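Local coordinates for protein esterase (Xanthomonas oryzae pv. oryzae, PDB 3H2G) that hydrolyses ester bonds in rice cell-wall material as a cell-wall-degrading enzyme and virulence factor of a bacterial plant pathogen, at residues T14-D19 with K98-A103; G105-V110 with L379-C384; T181-Q186 with L320-Q325; D288-Y293 with G297-F302; T346-F351 with N357-V362. All blocks are in the same frame, centred on the assembly; numbering follows the deposited sequence.

Contact 1 closes the first loop, bringing strand 7-16, at one edge of the central sheet, to helix 96-102. Contact 2 opens directly after it. It joins the start of helix 108-114 to the C-terminal helix 376-396 and closes a loop that holds contacts 3, 4 and 5. Contact 3 ties helix 177-192 to the loop before strand 328-332. Contact 4 is nested inside contact 3 and joins two short helices between strands 198-205 and 328-332. Contact 5 follows contact 3 and packs helix 342-353 on strand 359-363, the other sheet edge. No loops cross. Contacts 1 and 2 touch, as do contacts 3 and 5. Contact 4 is remote, its centre about 32 Å or more from the other contact centres.

Contact 1 (T14-D19 with K98-A103); sequences TSYTRD and KEIRDA
The backbones come closest where T14 faces R101, with 7.0 Å between T14 CA and R101 CA, and the axes of strand 14-16 and helix 98-102 pass 9.9 Å apart at closest, with 54° between their directions. T14 and Y16 point to the same side of the strand, toward the helix. The methyl T14 CG2 lies 3.9 Å from R101 CG. Y16 reaches further. Its CG lies opposite the carbonyl carbon (chi1 -52°), which sends the ring out to the last turn of the helix. There Y16 OH sits 3.5 Å from R101 CA. The ring approaches I100 obliquely, with Y16 CE1 4.3 Å from I100 CG2. Water 1 completes the polar end. It lies in the plane of the phenol ring, 2.5 Å from Y16 OH, and donates a hydrogen bond of 2.7 Å to R101 O. The water thus gives R101 O a donor and links it to the phenol oxygen. Bends at chi2 (-98°) and chi3 turn the R101 guanidinium back along the helix, where R101 NH1 forms a salt bridge of 2.7 Å with D102 OD1. On the strand, T14 and Y16 have backbone hydrogen bonds to V46 and V44 of strand 43-54. V110 of helix 108-114 packs against both Y16 and I100, so the edge strand and two successive helices share one apolar seam.

Contact 2 (G105-V110 with L379-C384); sequences GDDPLV and LTKESC
D107 and K381 face each other across a water, and their charges scarcely meet directly. D107 OD1 and K381 NZ are 3.8 Å apart, a long salt bridge. Water 2 fills in the link. It donates to D107 OD1 at 2.9 Å and accepts from K381 NZ at 2.6 Å. K381 is fully extended, with every torsion beyond chi1 close to 180°. Its straight chain crosses P108 at about a right angle, and K381 CE packs on P108 CG at 3.9 Å. The ring of P108 thus touches the lysine near its end. E382, one residue on, meets the same ring from a second position: E382 OE2 is 4.1 Å from P108 CB. Its charge has a better partner in R112, whose NE forms a salt bridge with E382 OE2. D107 is also the N-cap of helix 108-114. L109 N donates to D107 OD2 at 3.0 Å, coming from above the carboxylate plane, 37° out of it. C384, further along the same helix as K381, is tied by a disulfide to C331. The K381 side chain comes close to S176, D336 and H377, which probably form the catalytic triad, but makes no contact with them. The donors to D107 and the nearby lysine charge would probably favour the ionised carboxylate. The charges are coupled mainly through the water rather than by a close ion pair.

Contact 3 (T181-Q186 with L320-Q325); sequences TAMATQ and LEWAPQ
W322 meets M183 and Q186 on helix 177-192, the helix that follows the probable nucleophile elbow of this alpha/beta-hydrolase fold. Both helix residues approach the six-membered part of the indole at its edge. M183 CG is 3.6 Å from W322 CZ2. Q186 CD is 3.7 Å from W322 CH2, and the Q186 amide stands almost perpendicular to the indole, with 88° between the planes. The ring edge thus points at the flat face of the amide, a T-shaped meeting. P324 is the third partner: P324 CB lies 3.9 Å from Q186 NE2. P324 also backs the indole, since its CG sits 3.6 Å above one face of W322, toward the rim. In the next shell the polar ends are fixed. W322 NE1 donates to L319 O, which pins the indole in its rotation. W322 CG sits between the backbone N and the carbonyl carbon (chi1 60°), and this turns the ring from the loop to the helix. Q186 is buried, and its amide is satisfied at both ends. The carbonyl OE1 takes a bond from S202, and NE2 reaches E190 and T328. The helix is thereby linked to strands 198-205 and 328-332 as well as to the loop. Just before Q186 in the helix, T185 OG1 donates to T181 O at 2.8 Å, 40° out of the carbonyl plane and on the opposite face from T185 N.

Contact 4 (D288-Y293 with G297-F302); sequences DKVKSY and GFYSDF
Y299 reaches from helix 296-304 to V290 and K291, and both of these side chains cross it at about a right angle. On the 288-293 side V290 contributes most, through its two methyl groups. V290 CG2 is 3.6 Å from Y299 CE1, and V290 CG1 is 3.5 Å from Y299 OH. Both branches come from the same side of the ring plane, approaching it obliquely. K291 meets the other flank of the ring from that same side, with K291 CG 4.0 Å from Y299 CE2. The Y299 torsion (chi1 -165°) places CG opposite the backbone N and carries the ring across to the short helix. Y299 OH donates a hydrogen bond to W219 O, and the Y299 ring stacks on W219 as well. The tyrosine is thus fixed in position and tilt. At the start of the short helix 290-293, K289 O accepts from S292 N and from S292 OG, the latter at 2.7 Å on a lone pair in the carbonyl plane. Both helices belong to the run of helices inserted between strands 198-205 and 328-332. Such a helical insertion forms the cap or lid in many alpha/beta hydrolases, and it is consistent with a substrate recognition module here.

Contact 5 (T346-F351 with N357-V362); sequences TAIASF and NQVALV
V359 projects from strand 359-362 into the hollow between I348 and F351, which lie one turn apart on the helix. Its two methyl groups split the work. V359 CG1 packs on I348 CG1 at 3.7 Å, and V359 CG2 presses obliquely on the ring of F351, 3.5 Å from F351 CD2. The V359 torsion (chi1 -167°) spreads the two branches to either neighbour. I348 is the matching bump from the helix. Its CD1 reaches over the strand backbone past A360 and settles 3.6 Å from L361 CB, with A360 C 3.7 Å from I348 CD1. L361 thus closes the far end of the groove, while F351 closes the near end. Helix 346-351 runs at 160° to the strand, nearly antiparallel, with the axes 8.8 Å apart at closest. This is the return half of the beta-alpha-beta unit formed by strand 328-332, helix 342-353 and strand 359-363. V359 and I348 also touch L330 on the neighbouring strand, and P324 packs on F351 and V359. The segments meet through carbon atoms, without direct hydrogen bonds or charge pairs between them. Between these two segments the attraction is therefore apolar: shape fit and buried carbon surface.

Contact 1 (T14-D19 with K98-A103)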
# COMPACT_ATOMS: atom_id res chain seq x y z
N THR A 14 4.43 -19.64 11.87
CA THR A 14 3.64 -20.84 11.64
C THR A 14 3.67 -21.20 10.16
O THR A 14 4.31 -20.52 9.36
CB THR A 14 2.17 -20.60 12.07
OG1 THR A 14 1.42 -21.82 11.92
CG2 THR A 14 1.53 -19.53 11.20
N SER A 15 3.00 -22.29 9.81
CA SER A 15 2.93 -22.74 8.42
C SER A 15 1.54 -23.28 8.17
O SER A 15 0.88 -23.79 9.08
CB SER A 15 3.97 -23.84 8.15
OG SER A 15 5.28 -23.36 8.34
N TYR A 16 1.08 -23.17 6.92
CA TYR A 16 -0.23 -23.66 6.54
C TYR A 16 -0.06 -24.69 5.43
O TYR A 16 0.72 -24.48 4.51
CB TYR A 16 -1.11 -22.51 6.05
CG TYR A 16 -1.15 -21.38 7.03
CD1 TYR A 16 -0.55 -20.15 6.74
CD2 TYR A 16 -1.73 -21.54 8.29
CE1 TYR A 16 -0.53 -19.12 7.68
CE2 TYR A 16 -1.71 -20.52 9.23
CZ TYR A 16 -1.11 -19.32 8.92
OH TYR A 16 -1.07 -18.31 9.86
N THR A 17 -0.80 -25.79 5.52
CA THR A 17 -0.70 -26.85 4.53
C THR A 17 -1.42 -26.48 3.24
O THR A 17 -2.32 -25.64 3.22
CB THR A 17 -1.32 -28.16 5.04
OG1 THR A 17 -2.73 -28.00 5.17
CG2 THR A 17 -0.72 -28.54 6.39
N ARG A 18 -1.02 -27.13 2.15
CA ARG A 18 -1.63 -26.89 0.86
C ARG A 18 -3.13 -27.20 0.94
O ARG A 18 -3.95 -26.45 0.42
CB ARG A 18 -0.98 -27.78 -0.20
CG ARG A 18 -1.49 -27.54 -1.61
CD ARG A 18 -0.89 -28.51 -2.62
NE ARG A 18 -1.62 -29.78 -2.68
CZ ARG A 18 -1.53 -30.75 -1.78
NH1 ARG A 18 -0.74 -30.62 -0.72
NH2 ARG A 18 -2.25 -31.86 -1.93
N ASP A 19 -3.48 -28.30 1.60
CA ASP A 19 -4.89 -28.69 1.72
C ASP A 19 -5.71 -27.71 2.54
O ASP A 19 -6.87 -27.43 2.21
CB ASP A 19 -5.02 -30.10 2.32
CG ASP A 19 -4.51 -31.18 1.39
OD1 ASP A 19 -4.53 -30.97 0.15
OD2 ASP A 19 -4.11 -32.25 1.89
N LYS A 98 1.99 -11.01 12.19
CA LYS A 98 1.19 -11.48 13.30
C LYS A 98 -0.30 -11.48 12.98
O LYS A 98 -1.06 -12.30 13.50
CB LYS A 98 1.48 -10.64 14.55
CG LYS A 98 2.85 -10.95 15.15
CD LYS A 98 3.07 -10.26 16.48
CE LYS A 98 4.35 -10.76 17.14
NZ LYS A 98 5.57 -10.51 16.32
N GLU A 99 -0.72 -10.56 12.11
CA GLU A 99 -2.12 -10.49 11.71
C GLU A 99 -2.50 -11.74 10.91
O GLU A 99 -3.56 -12.33 11.12
CB GLU A 99 -2.37 -9.23 10.88
CG GLU A 99 -3.82 -9.01 10.46
CD GLU A 99 -4.79 -9.00 11.63
OE1 GLU A 99 -4.44 -8.44 12.70
OE2 GLU A 99 -5.90 -9.54 11.48
N ILE A 100 -1.62 -12.15 9.99
CA ILE A 100 -1.88 -13.34 9.19
C ILE A 100 -1.93 -14.55 10.12
O ILE A 100 -2.76 -15.44 9.97
CB ILE A 100 -0.78 -13.54 8.12
CG1 ILE A 100 -0.86 -12.40 7.10
CG2 ILE A 100 -0.94 -14.89 7.44
CD1 ILE A 100 0.19 -12.47 6.01
N ARG A 101 -1.03 -14.56 11.11
CA ARG A 101 -0.99 -15.65 12.07
C ARG A 101 -2.31 -15.68 12.84
O ARG A 101 -2.90 -16.75 13.04
CB ARG A 101 0.19 -15.47 13.02
CG ARG A 101 0.58 -16.73 13.77
CD ARG A 101 0.00 -16.79 15.17
NE ARG A 101 0.83 -16.05 16.13
CZ ARG A 101 0.77 -14.74 16.33
NH1 ARG A 101 -0.08 -14.00 15.64
NH2 ARG A 101 1.57 -14.17 17.23
N ASP A 102 -2.78 -14.51 13.27
CA ASP A 102 -4.04 -14.43 14.01
C ASP A 102 -5.20 -14.91 13.15
O ASP A 102 -6.13 -15.54 13.66
CB ASP A 102 -4.33 -13.00 14.46
CG ASP A 102 -3.32 -12.48 15.47
OD1 ASP A 102 -2.67 -13.31 16.14
OD2 ASP A 102 -3.21 -11.25 15.61
N ALA A 103 -5.15 -14.61 11.86
CA ALA A 103 -6.20 -15.00 10.93
C ALA A 103 -6.05 -16.46 10.49
O ALA A 103 -6.80 -16.94 9.65
CB ALA A 103 -6.19 -14.08 9.71
O HOH W 1 -1.84 -19.01 12.12

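Contact 2 (G105-V110 with L379-C384)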
# COMPACT_ATOMS: atom_id res chain seq x y z
N GLY A 105 -3.96 -17.95 8.53
CA GLY A 105 -3.77 -18.10 7.09
C GLY A 105 -4.83 -17.49 6.18
O GLY A 105 -4.66 -17.49 4.96
N ASP A 106 -5.91 -16.98 6.77
CA ASP A 106 -6.99 -16.39 5.99
C ASP A 106 -6.65 -14.98 5.49
O ASP A 106 -7.14 -13.98 6.02
CB ASP A 106 -8.28 -16.38 6.82
CG ASP A 106 -9.43 -15.70 6.11
OD1 ASP A 106 -9.49 -15.76 4.86
OD2 ASP A 106 -10.28 -15.11 6.81
N ASP A 107 -5.81 -14.92 4.47
CA ASP A 107 -5.38 -13.66 3.86
C ASP A 107 -5.05 -13.98 2.41
O ASP A 107 -4.38 -14.98 2.13
CB ASP A 107 -4.13 -13.12 4.56
CG ASP A 107 -3.77 -11.72 4.08
OD1 ASP A 107 -4.32 -10.74 4.63
OD2 ASP A 107 -2.94 -11.60 3.16
N PRO A 108 -5.50 -13.14 1.47
CA PRO A 108 -5.21 -13.42 0.05
C PRO A 108 -3.73 -13.54 -0.31
O PRO A 108 -3.38 -14.19 -1.29
CB PRO A 108 -5.92 -12.27 -0.67
CG PRO A 108 -5.89 -11.16 0.33
CD PRO A 108 -6.21 -11.86 1.62
N LEU A 109 -2.85 -12.91 0.47
CA LEU A 109 -1.42 -13.03 0.17
C LEU A 109 -1.01 -14.49 0.33
O LEU A 109 -0.15 -14.98 -0.40
CB LEU A 109 -0.58 -12.15 1.10
CG LEU A 109 -0.75 -10.64 0.95
CD1 LEU A 109 0.27 -9.94 1.83
CD2 LEU A 109 -0.57 -10.23 -0.51
N VAL A 110 -1.63 -15.17 1.28
CA VAL A 110 -1.34 -16.58 1.51
C VAL A 110 -2.09 -17.48 0.53
O VAL A 110 -1.49 -18.30 -0.16
CB VAL A 110 -1.74 -17.01 2.95
CG1 VAL A 110 -1.64 -18.53 3.08
CG2 VAL A 110 -0.83 -16.34 3.97
N LEU A 379 -13.31 -4.41 -1.82
CA LEU A 379 -13.58 -5.57 -2.66
C LEU A 379 -12.47 -5.80 -3.69
O LEU A 379 -12.24 -6.93 -4.12
CB LEU A 379 -14.91 -5.40 -3.40
CG LEU A 379 -16.15 -5.19 -2.53
CD1 LEU A 379 -17.36 -4.90 -3.42
CD2 LEU A 379 -16.39 -6.42 -1.67
N THR A 380 -11.78 -4.73 -4.08
CA THR A 380 -10.72 -4.84 -5.09
C THR A 380 -9.46 -5.55 -4.61
O THR A 380 -8.68 -6.02 -5.43
CB THR A 380 -10.30 -3.46 -5.65
OG1 THR A 380 -9.64 -2.70 -4.62
CG2 THR A 380 -11.51 -2.70 -6.15
N LYS A 381 -9.26 -5.63 -3.30
CA LYS A 381 -8.06 -6.27 -2.79
C LYS A 381 -7.91 -7.70 -3.29
O LYS A 381 -6.94 -8.01 -3.99
CB LYS A 381 -8.04 -6.27 -1.26
CG LYS A 381 -6.73 -6.78 -0.68
CD LYS A 381 -6.79 -6.89 0.83
CE LYS A 381 -5.50 -7.45 1.39
NZ LYS A 381 -5.60 -7.67 2.86
N GLU A 382 -8.84 -8.58 -2.96
CA GLU A 382 -8.72 -9.96 -3.43
C GLU A 382 -9.07 -10.13 -4.90
O GLU A 382 -8.40 -10.89 -5.61
CB GLU A 382 -9.56 -10.92 -2.58
CG GLU A 382 -9.39 -12.37 -3.03
CD GLU A 382 -10.01 -13.37 -2.09
OE1 GLU A 382 -11.20 -13.20 -1.73
OE2 GLU A 382 -9.32 -14.35 -1.71
N SER A 383 -10.10 -9.44 -5.37
CA SER A 383 -10.50 -9.55 -6.77
C SER A 383 -9.36 -9.18 -7.71
O SER A 383 -9.09 -9.89 -8.69
CB SER A 383 -11.70 -8.63 -7.06
OG SER A 383 -12.86 -9.09 -6.39
N CYS A 384 -8.69 -8.08 -7.41
CA CYS A 384 -7.57 -7.63 -8.23
C CYS A 384 -6.34 -8.51 -8.07
O CYS A 384 -5.60 -8.73 -9.03
CB CYS A 384 -7.21 -6.18 -7.90
SG CYS A 384 -8.18 -4.95 -8.82
O HOH W 2 -3.17 -8.68 2.93

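Contact 3 (T181-Q186 with L320-Q325)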
# COMPACT_ATOMS: atom_id res chain seq x y z
N THR A 181 2.41 2.65 -2.90
CA THR A 181 3.70 2.10 -2.49
C THR A 181 4.33 1.26 -3.61
O THR A 181 5.51 1.42 -3.93
CB THR A 181 3.54 1.19 -1.25
OG1 THR A 181 3.13 1.98 -0.13
CG2 THR A 181 4.86 0.49 -0.92
N ALA A 182 3.53 0.37 -4.19
CA ALA A 182 4.02 -0.50 -5.25
C ALA A 182 4.56 0.31 -6.42
O ALA A 182 5.67 0.05 -6.91
CB ALA A 182 2.90 -1.42 -5.73
N MET A 183 3.80 1.30 -6.86
CA MET A 183 4.22 2.13 -7.99
C MET A 183 5.44 2.99 -7.65
O MET A 183 6.33 3.16 -8.49
CB MET A 183 3.07 3.03 -8.46
CG MET A 183 3.42 3.83 -9.72
SD MET A 183 2.04 4.78 -10.39
CE MET A 183 1.12 3.49 -11.23
N ALA A 184 5.47 3.52 -6.44
CA ALA A 184 6.60 4.35 -6.02
C ALA A 184 7.87 3.51 -5.96
O ALA A 184 8.96 3.97 -6.31
CB ALA A 184 6.32 4.97 -4.64
N THR A 185 7.72 2.26 -5.53
CA THR A 185 8.84 1.34 -5.44
C THR A 185 9.30 0.98 -6.86
O THR A 185 10.50 0.88 -7.13
CB THR A 185 8.45 0.05 -4.68
OG1 THR A 185 8.03 0.39 -3.35
CG2 THR A 185 9.62 -0.91 -4.61
N GLN A 186 8.35 0.78 -7.76
CA GLN A 186 8.68 0.45 -9.14
C GLN A 186 9.48 1.59 -9.77
O GLN A 186 10.48 1.36 -10.45
CB GLN A 186 7.41 0.22 -9.95
CG GLN A 186 7.68 0.08 -11.44
CD GLN A 186 6.41 -0.03 -12.26
OE1 GLN A 186 5.30 0.06 -11.72
NE2 GLN A 186 6.56 -0.21 -13.56
N LEU A 320 2.93 10.36 -11.47
CA LEU A 320 2.52 10.49 -12.86
C LEU A 320 3.60 10.85 -13.88
O LEU A 320 3.59 10.34 -15.00
CB LEU A 320 1.40 11.54 -12.95
CG LEU A 320 0.21 11.40 -12.01
CD1 LEU A 320 -0.67 12.64 -12.10
CD2 LEU A 320 -0.58 10.14 -12.37
N GLU A 321 4.52 11.72 -13.49
CA GLU A 321 5.55 12.19 -14.41
C GLU A 321 6.79 11.33 -14.61
O GLU A 321 7.89 11.70 -14.20
CB GLU A 321 5.98 13.61 -14.01
CG GLU A 321 4.81 14.58 -13.96
CD GLU A 321 5.25 16.00 -13.65
OE1 GLU A 321 5.97 16.19 -12.65
OE2 GLU A 321 4.87 16.91 -14.41
N TRP A 322 6.60 10.18 -15.24
CA TRP A 322 7.70 9.28 -15.54
C TRP A 322 7.26 8.27 -16.59
O TRP A 322 6.08 8.21 -16.95
CB TRP A 322 8.20 8.57 -14.28
CG TRP A 322 7.19 7.73 -13.56
CD1 TRP A 322 6.04 8.16 -12.95
CD2 TRP A 322 7.26 6.32 -13.34
NE1 TRP A 322 5.39 7.10 -12.37
CE2 TRP A 322 6.11 5.96 -12.59
CE3 TRP A 322 8.17 5.32 -13.70
CZ2 TRP A 322 5.86 4.64 -12.20
CZ3 TRP A 322 7.92 4.00 -13.31
CH2 TRP A 322 6.77 3.68 -12.56
N ALA A 323 8.21 7.49 -17.10
CA ALA A 323 7.92 6.50 -18.12
C ALA A 323 8.25 5.10 -17.63
O ALA A 323 9.41 4.69 -17.62
CB ALA A 323 8.72 6.83 -19.39
N PRO A 324 7.22 4.34 -17.21
CA PRO A 324 7.41 2.97 -16.71
C PRO A 324 8.01 2.06 -17.78
O PRO A 324 7.56 2.07 -18.93
CB PRO A 324 6.00 2.55 -16.31
CG PRO A 324 5.33 3.86 -15.96
CD PRO A 324 5.81 4.75 -17.07
N GLN A 325 9.02 1.29 -17.39
CA GLN A 325 9.70 0.38 -18.31
C GLN A 325 9.26 -1.07 -18.11
O GLN A 325 9.35 -1.89 -19.02
CB GLN A 325 11.21 0.48 -18.11
CG GLN A 325 12.03 -0.31 -19.12
CD GLN A 325 12.30 0.45 -20.41
OE1 GLN A 325 11.68 1.49 -20.67
NE2 GLN A 325 13.21 -0.06 -21.23

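Contact 4 (D288-Y293 with G297-F302)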
# COMPACT_ATOMS: atom_id res chain seq x y z
N ASP A 288 -20.30 13.88 6.33
CA ASP A 288 -21.35 14.89 6.16
C ASP A 288 -21.13 16.13 7.03
O ASP A 288 -21.74 17.18 6.80
CB ASP A 288 -22.72 14.27 6.47
CG ASP A 288 -22.77 13.64 7.85
OD1 ASP A 288 -23.35 14.26 8.77
OD2 ASP A 288 -22.23 12.53 8.02
N LYS A 289 -20.25 16.01 8.02
CA LYS A 289 -19.96 17.12 8.93
C LYS A 289 -18.56 17.67 8.68
O LYS A 289 -17.94 18.25 9.58
CB LYS A 289 -20.07 16.65 10.38
CG LYS A 289 -21.42 16.04 10.75
CD LYS A 289 -21.41 15.55 12.19
CE LYS A 289 -22.72 14.86 12.55
NZ LYS A 289 -22.94 13.62 11.75
N VAL A 290 -18.05 17.49 7.46
CA VAL A 290 -16.72 17.95 7.12
C VAL A 290 -16.52 19.46 7.34
O VAL A 290 -15.43 19.89 7.68
CB VAL A 290 -16.37 17.59 5.64
CG1 VAL A 290 -17.31 18.32 4.69
CG2 VAL A 290 -14.92 17.93 5.35
N LYS A 291 -17.58 20.25 7.16
CA LYS A 291 -17.45 21.69 7.34
C LYS A 291 -17.30 22.11 8.80
O LYS A 291 -16.92 23.25 9.08
CB LYS A 291 -18.64 22.42 6.71
CG LYS A 291 -18.58 22.45 5.19
CD LYS A 291 -19.71 23.27 4.60
CE LYS A 291 -19.63 23.30 3.08
NZ LYS A 291 -20.77 24.09 2.50
N SER A 292 -17.59 21.20 9.72
CA SER A 292 -17.45 21.49 11.14
C SER A 292 -16.15 20.89 11.64
O SER A 292 -15.75 21.11 12.79
CB SER A 292 -18.63 20.90 11.92
OG SER A 292 -18.59 19.49 11.90
N TYR A 293 -15.47 20.14 10.78
CA TYR A 293 -14.22 19.48 11.13
C TYR A 293 -12.99 20.33 10.79
O TYR A 293 -12.18 20.65 11.67
CB TYR A 293 -14.12 18.14 10.40
CG TYR A 293 -12.93 17.31 10.82
CD1 TYR A 293 -12.85 16.80 12.12
CD2 TYR A 293 -11.90 17.03 9.92
CE1 TYR A 293 -11.76 16.03 12.51
CE2 TYR A 293 -10.81 16.26 10.31
CZ TYR A 293 -10.74 15.76 11.60
OH TYR A 293 -9.67 15.01 12.00
N GLY A 297 -11.27 28.32 6.60
CA GLY A 297 -10.24 28.91 5.75
C GLY A 297 -9.47 27.85 4.98
O GLY A 297 -9.34 27.93 3.76
N PHE A 298 -8.94 26.87 5.70
CA PHE A 298 -8.18 25.78 5.09
C PHE A 298 -9.07 25.00 4.13
O PHE A 298 -8.64 24.62 3.03
CB PHE A 298 -7.66 24.83 6.17
CG PHE A 298 -6.98 23.60 5.63
CD1 PHE A 298 -5.68 23.67 5.12
CD2 PHE A 298 -7.63 22.37 5.62
CE1 PHE A 298 -5.05 22.54 4.60
CE2 PHE A 298 -7.01 21.23 5.11
CZ PHE A 298 -5.72 21.32 4.60
N TYR A 299 -10.31 24.77 4.53
CA TYR A 299 -11.24 24.00 3.72
C TYR A 299 -11.56 24.64 2.37
O TYR A 299 -11.72 23.93 1.37
CB TYR A 299 -12.54 23.75 4.50
CG TYR A 299 -13.40 22.67 3.87
CD1 TYR A 299 -12.91 21.38 3.71
CD2 TYR A 299 -14.67 22.96 3.38
CE1 TYR A 299 -13.66 20.40 3.07
CE2 TYR A 299 -15.43 21.99 2.74
CZ TYR A 299 -14.92 20.71 2.58
OH TYR A 299 -15.67 19.76 1.93
N SER A 300 -11.65 25.97 2.31
CA SER A 300 -11.94 26.62 1.04
C SER A 300 -10.66 26.86 0.24
O SER A 300 -10.68 26.87 -0.99
CB SER A 300 -12.67 27.95 1.27
OG SER A 300 -11.84 28.90 1.91
N ASP A 301 -9.54 27.04 0.95
CA ASP A 301 -8.25 27.30 0.32
C ASP A 301 -7.67 26.10 -0.44
O ASP A 301 -7.14 26.26 -1.55
CB ASP A 301 -7.24 27.75 1.37
CG ASP A 301 -5.93 28.22 0.77
OD1 ASP A 301 -5.93 29.27 0.10
OD2 ASP A 301 -4.90 27.53 0.95
N PHE A 302 -7.75 24.92 0.14
CA PHE A 302 -7.20 23.73 -0.50
C PHE A 302 -7.62 23.52 -1.96
O PHE A 302 -6.76 23.41 -2.84
CB PHE A 302 -7.53 22.48 0.31
CG PHE A 302 -6.99 21.21 -0.29
CD1 PHE A 302 -5.66 20.86 -0.12
CD2 PHE A 302 -7.81 20.39 -1.06
CE1 PHE A 302 -5.14 19.70 -0.71
CE2 PHE A 302 -7.30 19.23 -1.65
CZ PHE A 302 -5.97 18.89 -1.48

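Contact 5 (T346-F351 with N357-V362)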
# COMPACT_ATOMS: atom_id res chain seq x y z
N THR A 346 -5.64 8.36 -15.50
CA THR A 346 -4.79 9.55 -15.54
C THR A 346 -3.33 9.12 -15.64
O THR A 346 -2.56 9.67 -16.42
CB THR A 346 -4.97 10.40 -14.27
OG1 THR A 346 -6.31 10.91 -14.21
CG2 THR A 346 -3.99 11.57 -14.26
N ALA A 347 -2.95 8.13 -14.84
CA ALA A 347 -1.58 7.64 -14.85
C ALA A 347 -1.17 7.14 -16.23
O ALA A 347 -0.14 7.55 -16.77
CB ALA A 347 -1.42 6.52 -13.82
N ILE A 348 -1.99 6.27 -16.81
CA ILE A 348 -1.70 5.71 -18.12
C ILE A 348 -1.59 6.79 -19.20
O ILE A 348 -0.71 6.73 -20.06
CB ILE A 348 -2.75 4.65 -18.52
CG1 ILE A 348 -2.55 3.40 -17.64
CG2 ILE A 348 -2.61 4.27 -19.99
CD1 ILE A 348 -3.60 2.33 -17.83
N ALA A 349 -2.47 7.78 -19.16
CA ALA A 349 -2.41 8.85 -20.14
C ALA A 349 -1.07 9.57 -20.00
O ALA A 349 -0.42 9.88 -21.00
CB ALA A 349 -3.57 9.83 -19.93
N SER A 350 -0.66 9.82 -18.77
CA SER A 350 0.61 10.50 -18.50
C SER A 350 1.81 9.67 -18.94
O SER A 350 2.79 10.21 -19.45
CB SER A 350 0.74 10.83 -17.01
OG SER A 350 -0.32 11.68 -16.59
N PHE A 351 1.74 8.36 -18.73
CA PHE A 351 2.83 7.47 -19.11
C PHE A 351 2.98 7.41 -20.62
O PHE A 351 4.09 7.48 -21.15
CB PHE A 351 2.58 6.05 -18.58
CG PHE A 351 2.49 5.96 -17.07
CD1 PHE A 351 3.14 6.88 -16.26
CD2 PHE A 351 1.76 4.94 -16.48
CE1 PHE A 351 3.08 6.77 -14.87
CE2 PHE A 351 1.69 4.82 -15.09
CZ PHE A 351 2.35 5.74 -14.28
N ASN A 357 4.40 2.53 -23.27
CA ASN A 357 3.19 1.79 -23.62
C ASN A 357 3.19 0.50 -22.80
O ASN A 357 2.51 -0.47 -23.15
CB ASN A 357 3.17 1.46 -25.11
CG ASN A 357 4.06 0.28 -25.46
OD1 ASN A 357 5.26 0.28 -25.18
ND2 ASN A 357 3.48 -0.74 -26.08
N GLN A 358 3.95 0.49 -21.72
CA GLN A 358 4.08 -0.68 -20.86
C GLN A 358 2.97 -0.85 -19.83
O GLN A 358 2.92 -1.87 -19.14
CB GLN A 358 5.42 -0.64 -20.12
CG GLN A 358 6.63 -0.70 -21.03
CD GLN A 358 6.71 -2.01 -21.78
OE1 GLN A 358 6.91 -3.07 -21.19
NE2 GLN A 358 6.53 -1.95 -23.10
N VAL A 359 2.08 0.13 -19.72
CA VAL A 359 1.03 0.05 -18.71
C VAL A 359 -0.39 -0.14 -19.24
O VAL A 359 -0.86 0.61 -20.09
CB VAL A 359 1.04 1.32 -17.83
CG1 VAL A 359 0.17 1.10 -16.60
CG2 VAL A 359 2.48 1.65 -17.42
N ALA A 360 -1.06 -1.16 -18.71
CA ALA A 360 -2.43 -1.48 -19.09
C ALA A 360 -3.33 -1.32 -17.87
O ALA A 360 -2.86 -1.14 -16.75
CB ALA A 360 -2.52 -2.90 -19.63
N LEU A 361 -4.64 -1.40 -18.10
CA LEU A 361 -5.61 -1.25 -17.03
C LEU A 361 -6.67 -2.34 -17.08
O LEU A 361 -7.06 -2.80 -18.16
CB LEU A 361 -6.29 0.11 -17.15
CG LEU A 361 -7.53 0.37 -16.29
CD1 LEU A 361 -7.14 0.37 -14.82
CD2 LEU A 361 -8.15 1.70 -16.68
N VAL A 362 -7.12 -2.78 -15.91
CA VAL A 362 -8.17 -3.78 -15.83
C VAL A 362 -9.16 -3.29 -14.77
O VAL A 362 -8.76 -2.77 -13.73
CB VAL A 362 -7.62 -5.18 -15.48
CG1 VAL A 362 -6.87 -5.15 -14.15
CG2 VAL A 362 -8.78 -6.18 -15.42